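Local coordinates for protein cell death-related nuclease 4 (Caenorhabditis elegans, PDB 5DK5) that degrades RNA and DNA from the 3' end as a metal-dependent DEDDh-family exonuclease and takes part in apoptotic DNA degradation, at residues 150-155 against 174-179. Numbering follows the deposited sequence.
With IPA (isopropyl alcohol), chain L.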
loop_
_atom_site.group_PDB
_atom_site.type_symbol
_atom_site.label_atom_id
_atom_site.label_comp_id
_atom_site.label_asym_id
_atom_site.label_seq_id
_atom_site.Cartn_x
_atom_site.Cartn_y
_atom_site.Cartn_z
ATOM N N ASN B 150 14.253 25.473 9.573
ATOM C CA ASN B 150 12.953 25.540 8.921
ATOM C C ASN B 150 12.892 26.817 8.093
ATOM O O ASN B 150 12.690 27.906 8.628
ATOM C CB ASN B 150 11.828 25.502 9.956
ATOM C CG ASN B 150 10.456 25.352 9.327
ATOM O OD1 ASN B 150 10.213 25.800 8.207
ATOM N ND2 ASN B 150 9.546 24.718 10.054
ATOM N N LEU B 151 13.080 26.678 6.784
ATOM C CA LEU B 151 13.219 27.840 5.914
ATOM C C LEU B 151 11.921 28.632 5.807
ATOM O O LEU B 151 11.945 29.850 5.626
ATOM C CB LEU B 151 13.676 27.409 4.519
ATOM C CG LEU B 151 14.188 28.537 3.619
ATOM C CD1 LEU B 151 15.477 29.123 4.169
ATOM C CD2 LEU B 151 14.399 28.040 2.201
ATOM N N TYR B 152 10.790 27.942 5.917
ATOM C CA TYR B 152 9.490 28.595 5.806
ATOM C C TYR B 152 9.229 29.472 7.022
ATOM O O TYR B 152 8.540 30.488 6.935
ATOM C CB TYR B 152 8.372 27.565 5.659
ATOM C CG TYR B 152 7.018 28.187 5.410
ATOM C CD1 TYR B 152 6.667 28.641 4.147
ATOM C CD2 TYR B 152 6.093 28.325 6.436
ATOM C CE1 TYR B 152 5.434 29.213 3.910
ATOM C CE2 TYR B 152 4.854 28.896 6.208
ATOM C CZ TYR B 152 4.531 29.338 4.944
ATOM O OH TYR B 152 3.300 29.908 4.710
ATOM N N LYS B 153 9.778 29.063 8.159
ATOM C CA LYS B 153 9.647 29.833 9.384
ATOM C C LYS B 153 10.410 31.151 9.270
ATOM O O LYS B 153 9.956 32.186 9.755
ATOM C CB LYS B 153 10.157 29.027 10.574
ATOM C CG LYS B 153 10.026 29.737 11.905
ATOM C CD LYS B 153 10.556 28.864 13.026
ATOM C CE LYS B 153 10.516 29.580 14.361
ATOM N NZ LYS B 153 11.121 28.746 15.423
ATOM N N ILE B 154 11.571 31.103 8.627
ATOM C CA ILE B 154 12.356 32.308 8.379
ATOM C C ILE B 154 11.632 33.177 7.362
ATOM O O ILE B 154 11.609 34.403 7.474
ATOM C CB ILE B 154 13.770 31.971 7.867
ATOM C CG1 ILE B 154 14.474 31.032 8.850
ATOM C CG2 ILE B 154 14.584 33.252 7.655
ATOM C CD1 ILE B 154 15.828 30.559 8.391
ATOM N N PHE B 155 11.039 32.524 6.369
ATOM C CA PHE B 155 10.268 33.206 5.339
ATOM C C PHE B 155 9.104 33.978 5.950
ATOM O O PHE B 155 8.744 35.053 5.471
ATOM C CB PHE B 155 9.762 32.195 4.312
ATOM C CG PHE B 155 8.770 32.760 3.340
ATOM C CD1 PHE B 155 9.168 33.666 2.372
ATOM C CD2 PHE B 155 7.443 32.369 3.382
ATOM C CE1 PHE B 155 8.257 34.182 1.471
ATOM C CE2 PHE B 155 6.527 32.880 2.483
ATOM C CZ PHE B 155 6.935 33.787 1.526
ATOM N N GLY B 174 5.909 26.756 -3.041
ATOM C CA GLY B 174 5.135 27.525 -3.997
ATOM C C GLY B 174 4.943 28.966 -3.565
ATOM O O GLY B 174 5.031 29.883 -4.381
ATOM N N LYS B 175 4.675 29.166 -2.277
ATOM C CA LYS B 175 4.495 30.506 -1.727
ATOM C C LYS B 175 5.794 31.301 -1.778
ATOM O O LYS B 175 5.805 32.464 -2.180
ATOM C CB LYS B 175 3.989 30.431 -0.286
ATOM C CG LYS B 175 2.507 30.127 -0.166
ATOM C CD LYS B 175 2.095 29.948 1.285
ATOM C CE LYS B 175 0.615 29.628 1.406
ATOM N NZ LYS B 175 0.199 29.456 2.824
ATOM N N MET B 176 6.884 30.664 -1.366
ATOM C CA MET B 176 8.185 31.318 -1.327
ATOM C C MET B 176 8.658 31.699 -2.727
ATOM O O MET B 176 9.225 32.772 -2.921
ATOM C CB MET B 176 9.210 30.411 -0.645
ATOM C CG MET B 176 8.980 30.269 0.850
ATOM S SD MET B 176 10.255 29.326 1.710
ATOM C CE MET B 176 9.966 27.681 1.065
ATOM N N ASN B 177 8.421 30.830 -3.702
ATOM C CA ASN B 177 8.784 31.130 -5.082
ATOM C C ASN B 177 7.948 32.275 -5.649
ATOM O O ASN B 177 8.435 33.071 -6.452
ATOM C CB ASN B 177 8.625 29.890 -5.968
ATOM C CG ASN B 177 9.875 29.022 -6.002
ATOM O OD1 ASN B 177 10.980 29.482 -5.716
ATOM N ND2 ASN B 177 9.701 27.758 -6.370
ATOM N N GLU B 178 6.689 32.354 -5.231
ATOM C CA GLU B 178 5.794 33.402 -5.707
ATOM C C GLU B 178 6.144 34.746 -5.075
ATOM O O GLU B 178 6.003 35.794 -5.705
ATOM C CB GLU B 178 4.338 33.043 -5.406
ATOM C CG GLU B 178 3.323 34.018 -5.995
ATOM C CD GLU B 178 1.891 33.594 -5.736
ATOM O OE1 GLU B 178 1.685 32.596 -5.012
ATOM O OE2 GLU B 178 0.968 34.257 -6.257
ATOM N N TYR B 179 6.602 34.708 -3.828
ATOM C CA TYR B 179 6.933 35.927 -3.097
ATOM C C TYR B 179 8.139 36.631 -3.709
ATOM O O TYR B 179 8.118 37.843 -3.925
ATOM C CB TYR B 179 7.207 35.607 -1.626
ATOM C CG TYR B 179 7.454 36.828 -0.770
ATOM C CD1 TYR B 179 6.404 37.481 -0.141
ATOM C CD2 TYR B 179 8.738 37.324 -0.588
ATOM C CE1 TYR B 179 6.626 38.597 0.645
ATOM C CE2 TYR B 179 8.969 38.439 0.196
ATOM C CZ TYR B 179 7.909 39.071 0.810
ATOM O OH TYR B 179 8.132 40.181 1.590
HETATM C C1 IPA L . 5.748 25.940 9.058
HETATM C C2 IPA L . 5.912 24.531 8.535
HETATM C C3 IPA L . 4.567 23.972 8.127
HETATM O O2 IPA L . 6.453 23.727 9.556
#
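Phe155 is held by two residues of the facing helix in two different ways: CG of Met176 lies over one face of its ring, and Tyr179 meets its edge. This methylene sits almost above the ring centre, 3.6 Å from the Phe155 centroid, a CH-pi contact. The sulfur reaches the same ring obliquely, with SD 4.7 Å from the Phe155 centroid, in a Met-aromatic contact. Met176 SD also lies loosely beside Leu151 CD2, 4.4 Å away. The edge of Phe155 points into the face of Tyr179. This T-shaped pair has its planes at 88°, and Phe155 CE1 comes within 3.6 Å of Tyr179 CG. Phe155 chi1 of 170° swings CG away from the backbone nitrogen and carries the ring to Met176 and Tyr179. Tyr179 OH is hydrogen-bonded to Gly163 O. At the border of the contact, the extended chain of Lys175 runs to Tyr152, and its CD lies 3.6 Å from Tyr152 OH at the ring edge. No hydrogen bond joins the two segments.

Asn150 is the N-cap: its OD1 accepts from Lys153 N, and weakly from Tyr152 N. Its ND2 donates to O2 of an isopropyl alcohol, 3.3 Å away, probably from the crystallisation liquor. ND2 also bonds Glu216 OE2.

Segments 151-155 and 174-179 cross at 42°, their axes 11.0 Å apart. Both belong to the RNase H-like exonuclease domain. Helix 191-207, which carries the magnesium ligand Asp194, packs against Leu151 and Asn177. The contact thus ties helix 172-179 to helix 151-161, which directly follows strand 147-150 of the central sheet.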